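PDB 5OCQ: kappa-carrageenase from Pseudoalteromonas carrageenovora, which cleaves kappa-carrageenan internally, hydrolysing the beta-1,4 linkages between D-galactose 4-sulfate and 3,6-anhydro-D-galactose. Local coordinates for residues A[121-126]-A[135-140]; A[157-162]-A[170-175]; A[35-40]-A[88-93]. The protein carries 1 engineered substitution. All coordinates share one frame; numbering follows the deposited sequence.

Interaction 1: residues A[121-126]-A[135-140]; sequences MYSTID and VQYSEI. With G4S (4-O-sulfo-beta-D-galactopyranose), chain C; 9RN (3,6-anhydro-alpha-D-galactopyranose), chain B.
Gln136 accepts Asp126 N at its backbone O over 2.8 Å, while its CB and CG lie against Asp126 O; farther out, its amide NE2 is bound to Leu129 O. Tyr137 follows with CG anti to the backbone N (chi1 175°). This lays the ring along 121-126: Ser123 O and Thr124 O lie at its edge, Ile125 CG1 meets CD1 obliquely at 3.6 Å, and the hydroxyl OH reaches Tyr122 CB at 3.5 Å. At Ser138 the pairing is irregular. Its O takes Ser123 N, but its N binds Ser123 OG, 3.2 Å away and almost straight (171°). That hydroxyl in turn donates to Thr124 O and is reached by Arg225 NE. Glu139 stands opposite Tyr122 in a non-hydrogen-bonded pair. Tyr137 OH donates to Glu139 OE1 over 2.6 Å, from above the carboxylate plane, while Glu139 OE2 comes within 3.0 Å of C1 of the sulfated galactose of chain C. Ile140 closes the antiparallel pairing: Met121 N bonds Ile140 O at 2.8 Å, and Met121 CG lies beside Ile140 CB. This is the catalytic strand of the family 16 jelly roll, carrying the nucleophile Glu139 at the floor of the cleft.

Interaction 2: residues A[157-162]-A[170-175]; sequences DLHNIV and WMRPGS. With G4S (4-O-sulfo-beta-D-galactopyranose), chain C; G4S (4-O-sulfo-beta-D-galactopyranose), chain D.
Asn160 and Met171 form a hydrogen-bonded pair of the beta hairpin made by strands 153-164 and 167-171. Met171 N donates to Asn160 O over 2.9 Å, nearly straight at 174°, and Asn160 N returns a bond to Met171 O at 3.1 Å. The face of Trp170 and Ile161 turns to the substrate. Arg172 NH1 donates to O2 of the chain C galactose over 2.9 Å, and Trp170 NE1 donates in the plane of its ring to sulfate oxygen O7 of the chain D sugar over 3.0 Å.

On the same face as their own pair's side chains, the Asn160 amide lies against Met171; ND2 makes a weak bond to SD, while OD1 touches CB and is held from outside by Asn180 ND2. His159 CD2 meets the edge of the guanidinium at NH1, with the two planes 83° apart, and His159 also has the chain C sugar over one face. The bend of Arg172 at chi2 (-99°) brings NH2 over one face of the indole, offset toward the rim. At the far end, the Pro173 and Asp157 side chains cross at about a right angle, the carboxylate OD1 being hydrogen-bonded to His181 ND1, and Pro173 CD lies 3.3 Å from His159 NE2. Over the opposite face of the indole, Ile161 CG1 makes a CH-pi contact, 3.6 Å from the centroid of the five-membered ring.

Interaction 3: residues A[35-40]-A[88-93]; sequences FQTENY and SGVAKS. With 9RN (3,6-anhydro-alpha-D-galactopyranose), chain B; G4S (4-O-sulfo-beta-D-galactopyranose), chain C.
Lys92 NZ is gripped by Glu38, whose OE1 lies 3.0 Å from it in a salt bridge on the syn side of the carboxylate, and it also has a weak hydrogen bond with Tyr122 OH. Tyr122 is at the same time bound to Glu38 OE2, so both carboxylate oxygens are engaged and the group is held against rotation. The lysine chain runs fully extended beyond CG, while Glu38 bends at chi2 (-77°) and crosses it at about a right angle, which brings the two charges together at the end of the lysine.

Nearer the backbone, Thr37 CG2 packs on the aliphatic part of the same lysine, 3.6 Å from Lys92 CD. The other branch, OG1, donates to Glu38 O over 2.9 Å, a short-range bond that probably helps to hold the turn of the loop. Val90 CG1 lies against the backbone of Phe35 and, more loosely, that of Gln36 and Thr37. Phe35 meets the strand through its CA, 3.2 Å from Val90 O, which also lies near the plane of the ring at its edge; CE1 of that ring touches Ala91 CB at 3.7 Å. A water that accepts from Val90 N at 2.9 Å, and appears to donate to Phe35 O, bridges the two backbones.

At the end of the loop Tyr40 turns to the substrate: C2 of the anhydrogalactose of chain B sits 3.4 Å above one face, offset toward the rim, and sulfate oxygen O7 of the chain C sugar lies at the ring's edge. The loop 35-40 links strands 33-34 and 43-45, which flank one edge of strand 77-97, while strand 227-235 pairs along the other edge through Gly89 and Ala91.

Interactions 1 and 2 are neighbours in the sheet that floors the substrate cleft, their centres 11 Å apart. Strands 135-141 and 153-164 are probably hydrogen-bonded through Gln136 N to Ile161 O (2.8 Å) and Glu139 N to His159 O (2.9 Å), placing the His159 side chain about 3 Å from Asp141 and about 4 Å from the nucleophile Glu139 (nearest side-chain atoms). Interaction 3 lies farther off, its centre 16 Å from that of interaction 1, but Tyr122 OH reaches Glu38 OE2 at 2.6 Å. Interactions 2 and 3 do not touch, their nearest atoms being about 10 Å apart; the bound oligosaccharide spans them, the chain C sugar meeting all three contacts.

Interaction 1: residues A[121-126]-A[135-140]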
loop_
_atom_site.group_PDB
_atom_site.type_symbol
_atom_site.label_atom_id
_atom_site.label_comp_id
_atom_site.label_asym_id
_atom_site.label_seq_id
_atom_site.Cartn_x
_atom_site.Cartn_y
_atom_site.Cartn_z
ATOM N N MET A 121 -2.118 1.236 -4.215
ATOM C CA MET A 121 -2.585 0.591 -5.463
ATOM C C MET A 121 -1.382 0.528 -6.412
ATOM O O MET A 121 -0.521 1.441 -6.418
ATOM C CB MET A 121 -3.801 1.294 -6.091
ATOM C CG MET A 121 -3.507 2.700 -6.531
ATOM S SD MET A 121 -5.023 3.604 -6.993
ATOM C CE MET A 121 -5.472 4.187 -5.396
ATOM N N TYR A 122 -1.306 -0.539 -7.235
ATOM C CA TYR A 122 -0.123 -0.735 -8.113
ATOM C C TYR A 122 -0.458 -1.487 -9.338
ATOM O O TYR A 122 -1.340 -2.345 -9.331
ATOM C CB TYR A 122 1.029 -1.363 -7.352
ATOM C CG TYR A 122 0.866 -2.836 -6.966
ATOM C CD1 TYR A 122 -0.101 -3.277 -6.052
ATOM C CD2 TYR A 122 1.666 -3.831 -7.541
ATOM C CE1 TYR A 122 -0.162 -4.615 -5.693
ATOM C CE2 TYR A 122 1.578 -5.221 -7.155
ATOM C CZ TYR A 122 0.645 -5.593 -6.248
ATOM O OH TYR A 122 0.606 -6.931 -5.889
ATOM N N SER A 123 0.332 -1.286 -10.402
ATOM C CA SER A 123 0.144 -2.004 -11.642
ATOM C C SER A 123 1.135 -3.117 -11.852
ATOM O O SER A 123 2.027 -3.297 -11.060
ATOM C CB SER A 123 0.294 -0.987 -12.853
ATOM O OG SER A 123 1.677 -0.640 -12.977
ATOM N N THR A 124 0.933 -3.896 -12.938
ATOM C CA THR A 124 2.028 -4.751 -13.443
ATOM C C THR A 124 3.195 -3.857 -13.857
ATOM O O THR A 124 3.018 -2.655 -14.104
ATOM C CB THR A 124 1.565 -5.626 -14.656
ATOM O OG1 THR A 124 1.113 -4.786 -15.685
ATOM C CG2 THR A 124 0.478 -6.522 -14.224
ATOM N N ILE A 125 4.359 -4.489 -13.991
ATOM C CA ILE A 125 5.569 -3.754 -14.555
ATOM C C ILE A 125 5.708 -4.229 -15.991
ATOM O O ILE A 125 5.893 -5.440 -16.170
ATOM C CB ILE A 125 6.817 -4.060 -13.752
ATOM C CG1 ILE A 125 6.634 -3.684 -12.262
ATOM C CG2 ILE A 125 8.029 -3.375 -14.442
ATOM C CD1 ILE A 125 7.783 -4.077 -11.314
ATOM N N ASP A 126 5.628 -3.324 -16.976
ATOM C CA ASP A 126 5.752 -3.647 -18.412
ATOM C C ASP A 126 7.154 -3.230 -18.911
ATOM O O ASP A 126 7.343 -2.115 -19.350
ATOM C CB ASP A 126 4.657 -2.999 -19.243
ATOM C CG ASP A 126 4.608 -3.545 -20.714
ATOM O OD1 ASP A 126 5.570 -4.201 -21.180
ATOM O OD2 ASP A 126 3.582 -3.304 -21.394
ATOM N N VAL A 135 5.862 4.917 -19.424
ATOM C CA VAL A 135 5.791 4.610 -18.022
ATOM C C VAL A 135 5.616 3.080 -17.869
ATOM O O VAL A 135 4.638 2.541 -18.404
ATOM C CB VAL A 135 4.587 5.337 -17.362
ATOM C CG1 VAL A 135 4.384 4.866 -15.913
ATOM C CG2 VAL A 135 4.786 6.886 -17.391
ATOM N N GLN A 136 6.527 2.384 -17.203
ATOM C CA GLN A 136 6.459 0.942 -17.185
ATOM C C GLN A 136 5.696 0.424 -15.881
ATOM O O GLN A 136 5.277 -0.737 -15.871
ATOM C CB GLN A 136 7.825 0.352 -17.122
ATOM C CG GLN A 136 8.658 0.687 -18.293
ATOM C CD GLN A 136 9.963 -0.109 -18.272
ATOM O OE1 GLN A 136 10.426 -0.684 -17.259
ATOM N NE2 GLN A 136 10.618 -0.095 -19.441
ATOM N N TYR A 137 5.498 1.344 -14.923
ATOM C CA TYR A 137 4.922 0.955 -13.535
ATOM C C TYR A 137 4.365 2.175 -12.883
ATOM O O TYR A 137 5.044 3.242 -12.900
ATOM C CB TYR A 137 6.006 0.350 -12.670
ATOM C CG TYR A 137 5.593 0.046 -11.247
ATOM C CD1 TYR A 137 4.708 -0.965 -11.000
ATOM C CD2 TYR A 137 6.132 0.728 -10.186
ATOM C CE1 TYR A 137 4.309 -1.266 -9.714
ATOM C CE2 TYR A 137 5.744 0.473 -8.868
ATOM C CZ TYR A 137 4.830 -0.570 -8.639
ATOM O OH TYR A 137 4.453 -0.859 -7.341
ATOM N N SER A 138 3.143 2.082 -12.320
ATOM C CA SER A 138 2.517 3.160 -11.573
ATOM C C SER A 138 2.053 2.635 -10.213
ATOM O O SER A 138 1.489 1.550 -10.147
ATOM C CB SER A 138 1.191 3.682 -12.291
ATOM O OG SER A 138 1.466 4.257 -13.595
ATOM N N GLU A 139 2.393 3.357 -9.162
ATOM C CA GLU A 139 1.998 3.064 -7.777
ATOM C C GLU A 139 1.578 4.295 -7.038
ATOM O O GLU A 139 2.304 5.260 -6.996
ATOM C CB GLU A 139 3.113 2.286 -7.025
ATOM C CG GLU A 139 2.856 2.035 -5.608
ATOM C CD GLU A 139 3.989 1.427 -4.838
ATOM O OE1 GLU A 139 4.932 0.831 -5.442
ATOM O OE2 GLU A 139 3.869 1.480 -3.577
ATOM N N ILE A 140 0.383 4.303 -6.451
ATOM C CA ILE A 140 -0.093 5.358 -5.568
ATOM C C ILE A 140 -0.229 4.804 -4.148
ATOM O O ILE A 140 -1.043 3.828 -3.988
ATOM C CB ILE A 140 -1.443 5.975 -6.056
ATOM C CG1 ILE A 140 -1.353 6.500 -7.505
ATOM C CG2 ILE A 140 -1.930 7.055 -5.034
ATOM C CD1 ILE A 140 -2.627 7.029 -8.119
HETATM C C1 G4S C . 6.051 1.220 -1.576
HETATM C C2 G4S C . 6.633 -0.016 -2.247
HETATM C C3 G4S C . 5.614 -1.158 -2.449
HETATM C C4 G4S C . 4.854 -1.351 -1.119
HETATM C C5 G4S C . 4.209 -0.020 -0.684
HETATM C C6 G4S C . 3.265 -0.076 0.484
HETATM O O1 G4S C . 7.169 2.017 -1.087
HETATM O O2 G4S C . 7.092 0.347 -3.603
HETATM O O4 G4S C . 5.876 -1.661 -0.149
HETATM O O5 G4S C . 5.288 0.904 -0.371
HETATM O O6 G4S C . 3.961 -0.197 1.739
HETATM S S G4S C . 6.039 -3.131 0.615
HETATM O O7 G4S C . 4.715 -3.810 0.593
HETATM O O8 G4S C . 7.102 -3.853 -0.184
HETATM O O9 G4S C . 6.401 -2.726 1.987
HETATM C C2 9RN B . 6.338 -4.469 -3.849
HETATM C C4 9RN B . 7.548 -4.317 -6.020
HETATM C C5 9RN B . 6.697 -3.103 -6.283
HETATM C C6 9RN B . 5.404 -3.768 -6.700
HETATM O O5 9RN B . 6.556 -2.373 -5.027
HETATM O O3 9RN B . 5.353 -4.976 -5.946
HETATM C C3 9RN B . 6.554 -5.117 -5.198
HETATM O O2 9RN B . 7.567 -4.636 -3.041
HETATM C C1 9RN B . 5.903 -3.025 -3.955
HETATM O O1 9RN B . 6.321 -2.309 -2.813
#

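Interaction 2: residues A[157-162]-A[170-175]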
loop_
_atom_site.group_PDB
_atom_site.type_symbol
_atom_site.label_atom_id
_atom_site.label_comp_id
_atom_site.label_asym_id
_atom_site.label_seq_id
_atom_site.Cartn_x
_atom_site.Cartn_y
_atom_site.Cartn_z
ATOM N N ASP A 157 2.775 8.744 -0.579
ATOM C CA ASP A 157 3.784 8.789 -1.624
ATOM C C ASP A 157 3.384 8.237 -2.992
ATOM O O ASP A 157 2.369 7.525 -3.160
ATOM C CB ASP A 157 5.010 8.036 -1.171
ATOM C CG ASP A 157 5.761 8.731 0.037
ATOM O OD1 ASP A 157 5.631 9.994 0.103
ATOM O OD2 ASP A 157 6.391 8.005 0.883
ATOM N N LEU A 158 4.237 8.497 -3.999
ATOM C CA LEU A 158 4.085 7.979 -5.329
ATOM C C LEU A 158 5.325 7.293 -5.801
ATOM O O LEU A 158 6.411 7.710 -5.425
ATOM C CB LEU A 158 3.749 9.155 -6.329
ATOM C CG LEU A 158 2.516 9.992 -6.071
ATOM C CD1 LEU A 158 2.406 11.183 -7.050
ATOM C CD2 LEU A 158 1.313 9.107 -6.288
ATOM N N HIS A 159 5.177 6.218 -6.579
ATOM C CA HIS A 159 6.271 5.428 -7.172
ATOM C C HIS A 159 6.016 5.134 -8.589
ATOM O O HIS A 159 4.861 4.947 -9.025
ATOM C CB HIS A 159 6.575 4.138 -6.358
ATOM C CG HIS A 159 6.723 4.331 -4.900
ATOM N ND1 HIS A 159 5.714 4.586 -4.016
ATOM C CD2 HIS A 159 7.848 4.414 -4.183
ATOM C CE1 HIS A 159 6.192 4.664 -2.781
ATOM N NE2 HIS A 159 7.499 4.530 -2.867
ATOM N N ASN A 160 7.088 5.106 -9.429
ATOM C CA ASN A 160 6.877 4.792 -10.844
ATOM C C ASN A 160 8.201 4.399 -11.496
ATOM O O ASN A 160 9.245 4.725 -10.933
ATOM C CB ASN A 160 6.229 5.963 -11.611
ATOM C CG ASN A 160 7.073 7.300 -11.485
ATOM O OD1 ASN A 160 7.145 7.936 -10.445
ATOM N ND2 ASN A 160 7.647 7.692 -12.587
ATOM N N ILE A 161 8.112 3.735 -12.619
ATOM C CA ILE A 161 9.279 3.579 -13.497
ATOM C C ILE A 161 8.968 4.328 -14.786
ATOM O O ILE A 161 7.960 4.057 -15.428
ATOM C CB ILE A 161 9.538 2.118 -13.746
ATOM C CG1 ILE A 161 9.837 1.331 -12.462
ATOM C CG2 ILE A 161 10.670 1.949 -14.795
ATOM C CD1 ILE A 161 9.840 -0.173 -12.678
ATOM N N VAL A 162 9.874 5.201 -15.267
ATOM C CA VAL A 162 9.607 5.909 -16.504
ATOM C C VAL A 162 10.956 5.942 -17.304
ATOM O O VAL A 162 12.005 5.930 -16.696
ATOM C CB VAL A 162 9.121 7.340 -16.252
ATOM C CG1 VAL A 162 10.125 8.153 -15.435
ATOM C CG2 VAL A 162 8.719 8.057 -17.539
ATOM N N TRP A 170 13.538 4.244 -11.935
ATOM C CA TRP A 170 12.709 4.383 -10.694
ATOM C C TRP A 170 12.639 5.803 -10.189
ATOM O O TRP A 170 13.708 6.458 -10.028
ATOM C CB TRP A 170 13.183 3.494 -9.581
ATOM C CG TRP A 170 12.674 2.066 -9.697
ATOM C CD1 TRP A 170 13.251 1.039 -10.382
ATOM C CD2 TRP A 170 11.466 1.546 -9.125
ATOM N NE1 TRP A 170 12.503 -0.104 -10.249
ATOM C CE2 TRP A 170 11.402 0.194 -9.452
ATOM C CE3 TRP A 170 10.429 2.101 -8.348
ATOM C CZ2 TRP A 170 10.339 -0.634 -9.003
ATOM C CZ3 TRP A 170 9.393 1.284 -7.920
ATOM C CH2 TRP A 170 9.359 -0.048 -8.242
ATOM N N MET A 171 11.421 6.306 -9.914
ATOM C CA MET A 171 11.209 7.537 -9.175
ATOM C C MET A 171 10.506 7.208 -7.893
ATOM O O MET A 171 9.455 6.514 -7.950
ATOM C CB MET A 171 10.436 8.559 -9.945
ATOM C CG MET A 171 11.077 9.062 -11.294
ATOM S SD MET A 171 10.079 10.225 -12.249
ATOM C CE MET A 171 9.878 11.584 -11.124
ATOM N N ARG A 172 11.127 7.584 -6.779
ATOM C CA ARG A 172 10.680 7.264 -5.444
ATOM C C ARG A 172 10.603 8.569 -4.677
ATOM O O ARG A 172 11.284 9.552 -5.057
ATOM C CB ARG A 172 11.704 6.368 -4.759
ATOM C CG ARG A 172 12.008 5.008 -5.399
ATOM C CD ARG A 172 11.234 3.981 -4.677
ATOM N NE ARG A 172 11.609 2.617 -4.896
ATOM C CZ ARG A 172 10.750 1.612 -4.662
ATOM N NH1 ARG A 172 9.544 1.857 -4.236
ATOM N NH2 ARG A 172 11.095 0.361 -4.809
ATOM N N PRO A 173 9.867 8.598 -3.590
ATOM C CA PRO A 173 9.734 9.824 -2.744
ATOM C C PRO A 173 11.067 10.398 -2.236
ATOM O O PRO A 173 11.218 11.646 -2.199
ATOM C CB PRO A 173 8.853 9.363 -1.571
ATOM C CG PRO A 173 8.839 7.865 -1.685
ATOM C CD PRO A 173 8.977 7.504 -3.102
ATOM N N GLY A 174 11.996 9.507 -1.912
ATOM C CA GLY A 174 13.287 9.884 -1.322
ATOM C C GLY A 174 14.148 10.580 -2.400
ATOM O O GLY A 174 14.814 11.620 -2.096
ATOM N N SER A 175 14.118 10.079 -3.633
ATOM C CA SER A 175 14.923 10.624 -4.770
ATOM C C SER A 175 14.263 11.790 -5.554
ATOM O O SER A 175 14.945 12.693 -6.023
ATOM C CB SER A 175 15.357 9.477 -5.660
ATOM O OG SER A 175 14.252 8.525 -5.972
HETATM C C1 G4S C . 6.051 1.220 -1.576
HETATM C C2 G4S C . 6.633 -0.016 -2.247
HETATM C C3 G4S C . 5.614 -1.158 -2.449
HETATM C C4 G4S C . 4.854 -1.351 -1.119
HETATM C C5 G4S C . 4.209 -0.020 -0.684
HETATM C C6 G4S C . 3.265 -0.076 0.484
HETATM O O1 G4S C . 7.169 2.017 -1.087
HETATM O O2 G4S C . 7.092 0.347 -3.603
HETATM O O4 G4S C . 5.876 -1.661 -0.149
HETATM O O5 G4S C . 5.288 0.904 -0.371
HETATM O O6 G4S C . 3.961 -0.197 1.739
HETATM S S G4S C . 6.039 -3.131 0.615
HETATM O O7 G4S C . 4.715 -3.810 0.593
HETATM O O8 G4S C . 7.102 -3.853 -0.184
HETATM O O9 G4S C . 6.401 -2.726 1.987
HETATM C C1 G4S D . 9.247 -5.509 -7.204
HETATM C C2 G4S D . 9.602 -5.999 -8.556
HETATM C C3 G4S D . 11.100 -6.500 -8.552
HETATM C C4 G4S D . 11.958 -5.266 -8.199
HETATM C C5 G4S D . 11.505 -4.711 -6.846
HETATM C C6 G4S D . 12.282 -3.478 -6.313
HETATM O O1 G4S D . 7.936 -4.907 -7.206
HETATM O O2 G4S D . 8.749 -7.178 -8.812
HETATM O O4 G4S D . 11.789 -4.233 -9.170
HETATM O O5 G4S D . 10.100 -4.320 -7.013
HETATM O O6 G4S D . 11.748 -3.272 -4.952
HETATM S S G4S D . 13.193 -3.632 -9.980
HETATM O O7 G4S D . 12.635 -2.930 -11.150
HETATM O O8 G4S D . 13.980 -4.881 -10.228
HETATM O O9 G4S D . 13.909 -2.833 -8.911
#

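Interaction 3: residues A[35-40]-A[88-93]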
loop_
_atom_site.group_PDB
_atom_site.type_symbol
_atom_site.label_atom_id
_atom_site.label_comp_id
_atom_site.label_asym_id
_atom_site.label_seq_id
_atom_site.Cartn_x
_atom_site.Cartn_y
_atom_site.Cartn_z
ATOM N N PHE A 35 -6.152 -12.722 -1.329
ATOM C CA PHE A 35 -5.606 -12.706 0.028
ATOM C C PHE A 35 -4.225 -13.389 0.138
ATOM O O PHE A 35 -3.720 -13.628 1.262
ATOM C CB PHE A 35 -6.607 -13.370 1.022
ATOM C CG PHE A 35 -7.886 -12.639 1.190
ATOM C CD1 PHE A 35 -7.969 -11.412 1.832
ATOM C CD2 PHE A 35 -9.084 -13.180 0.742
ATOM C CE1 PHE A 35 -9.149 -10.699 2.005
ATOM C CE2 PHE A 35 -10.303 -12.515 0.947
ATOM C CZ PHE A 35 -10.349 -11.285 1.539
ATOM N N GLN A 36 -3.644 -13.786 -0.985
ATOM C CA GLN A 36 -2.362 -14.487 -0.984
ATOM C C GLN A 36 -1.757 -14.337 -2.346
ATOM O O GLN A 36 -1.941 -15.191 -3.232
ATOM C CB GLN A 36 -2.522 -15.947 -0.536
ATOM C CG GLN A 36 -1.157 -16.662 -0.459
ATOM C CD GLN A 36 -1.223 -17.988 0.272
ATOM O OE1 GLN A 36 -1.977 -18.191 1.238
ATOM N NE2 GLN A 36 -0.396 -18.928 -0.172
ATOM N N THR A 37 -1.097 -13.183 -2.550
ATOM C CA THR A 37 -0.624 -12.745 -3.848
ATOM C C THR A 37 0.813 -13.275 -4.175
ATOM O O THR A 37 1.390 -14.048 -3.387
ATOM C CB THR A 37 -0.637 -11.180 -3.943
ATOM O OG1 THR A 37 0.336 -10.606 -3.040
ATOM C CG2 THR A 37 -1.992 -10.598 -3.663
ATOM N N GLU A 38 1.430 -12.781 -5.224
ATOM C CA GLU A 38 2.828 -12.948 -5.429
ATOM C C GLU A 38 3.566 -12.322 -4.239
ATOM O O GLU A 38 3.073 -11.376 -3.628
ATOM C CB GLU A 38 3.277 -12.286 -6.786
ATOM C CG GLU A 38 3.489 -10.783 -6.758
ATOM C CD GLU A 38 2.244 -9.818 -6.772
ATOM O OE1 GLU A 38 1.095 -10.289 -6.726
ATOM O OE2 GLU A 38 2.452 -8.529 -6.807
ATOM N N ASN A 39 4.748 -12.859 -3.917
ATOM C CA ASN A 39 5.546 -12.429 -2.762
ATOM C C ASN A 39 6.651 -11.448 -3.129
ATOM O O ASN A 39 7.179 -11.443 -4.255
ATOM C CB ASN A 39 6.148 -13.665 -2.069
ATOM C CG ASN A 39 5.127 -14.435 -1.257
ATOM O OD1 ASN A 39 4.423 -13.851 -0.404
ATOM N ND2 ASN A 39 5.036 -15.711 -1.506
ATOM N N TYR A 40 6.936 -10.611 -2.171
ATOM C CA TYR A 40 8.003 -9.582 -2.271
ATOM C C TYR A 40 8.437 -9.182 -0.873
ATOM O O TYR A 40 7.982 -9.691 0.128
ATOM C CB TYR A 40 7.541 -8.376 -3.078
ATOM C CG TYR A 40 6.119 -7.886 -2.771
ATOM C CD1 TYR A 40 5.821 -7.054 -1.716
ATOM C CD2 TYR A 40 5.009 -8.320 -3.567
ATOM C CE1 TYR A 40 4.551 -6.620 -1.481
ATOM C CE2 TYR A 40 3.736 -7.922 -3.259
ATOM C CZ TYR A 40 3.494 -6.994 -2.273
ATOM O OH TYR A 40 2.267 -6.530 -1.838
ATOM N N SER A 88 2.822 -12.478 6.713
ATOM C CA SER A 88 1.926 -11.376 6.902
ATOM C C SER A 88 0.675 -11.476 6.036
ATOM O O SER A 88 0.430 -12.561 5.419
ATOM C CB SER A 88 2.654 -10.046 6.691
ATOM O OG SER A 88 1.898 -8.967 7.217
ATOM N N GLY A 89 -0.212 -10.485 6.086
ATOM C CA GLY A 89 -1.503 -10.524 5.496
ATOM C C GLY A 89 -1.683 -9.401 4.432
ATOM O O GLY A 89 -1.154 -8.232 4.604
ATOM N N VAL A 90 -2.433 -9.765 3.384
ATOM C CA VAL A 90 -2.722 -8.832 2.269
ATOM C C VAL A 90 -4.161 -9.062 1.756
ATOM O O VAL A 90 -4.670 -10.183 1.824
ATOM C CB VAL A 90 -1.700 -9.075 1.089
ATOM C CG1 VAL A 90 -1.722 -10.520 0.524
ATOM C CG2 VAL A 90 -1.830 -8.074 -0.041
ATOM N N ALA A 91 -4.792 -8.028 1.205
ATOM C CA ALA A 91 -5.980 -8.120 0.438
ATOM C C ALA A 91 -5.765 -7.208 -0.799
ATOM O O ALA A 91 -5.756 -5.976 -0.643
ATOM C CB ALA A 91 -7.171 -7.621 1.207
ATOM N N LYS A 92 -5.628 -7.851 -1.965
ATOM C CA LYS A 92 -5.402 -7.139 -3.249
ATOM C C LYS A 92 -6.640 -7.298 -4.114
ATOM O O LYS A 92 -7.022 -8.448 -4.423
ATOM C CB LYS A 92 -4.164 -7.692 -3.904
ATOM C CG LYS A 92 -3.861 -7.125 -5.308
ATOM C CD LYS A 92 -2.720 -7.959 -5.991
ATOM C CE LYS A 92 -2.115 -7.482 -7.293
ATOM N NZ LYS A 92 -1.174 -8.595 -7.816
ATOM N N SER A 93 -7.234 -6.216 -4.608
ATOM C CA SER A 93 -8.389 -6.375 -5.473
ATOM C C SER A 93 -8.018 -7.120 -6.744
ATOM O O SER A 93 -6.998 -6.787 -7.373
ATOM C CB SER A 93 -9.110 -5.023 -5.737
ATOM O OG SER A 93 -8.374 -4.162 -6.599
HETATM C C2 9RN B . 6.338 -4.469 -3.849
HETATM C C4 9RN B . 7.548 -4.317 -6.020
HETATM C C5 9RN B . 6.697 -3.103 -6.283
HETATM C C6 9RN B . 5.404 -3.768 -6.700
HETATM O O5 9RN B . 6.556 -2.373 -5.027
HETATM O O3 9RN B . 5.353 -4.976 -5.946
HETATM C C3 9RN B . 6.554 -5.117 -5.198
HETATM O O2 9RN B . 7.567 -4.636 -3.041
HETATM C C1 9RN B . 5.903 -3.025 -3.955
HETATM O O1 9RN B . 6.321 -2.309 -2.813
HETATM C C1 G4S C . 6.051 1.220 -1.576
HETATM C C2 G4S C . 6.633 -0.016 -2.247
HETATM C C3 G4S C . 5.614 -1.158 -2.449
HETATM C C4 G4S C . 4.854 -1.351 -1.119
HETATM C C5 G4S C . 4.209 -0.020 -0.684
HETATM C C6 G4S C . 3.265 -0.076 0.484
HETATM O O1 G4S C . 7.169 2.017 -1.087
HETATM O O2 G4S C . 7.092 0.347 -3.603
HETATM O O4 G4S C . 5.876 -1.661 -0.149
HETATM O O5 G4S C . 5.288 0.904 -0.371
HETATM O O6 G4S C . 3.961 -0.197 1.739
HETATM S S G4S C . 6.039 -3.131 0.615
HETATM O O7 G4S C . 4.715 -3.810 0.593
HETATM O O8 G4S C . 7.102 -3.853 -0.184
HETATM O O9 G4S C . 6.401 -2.726 1.987
HETATM O O HOH W 1 -3.439 -12.502 3.689
#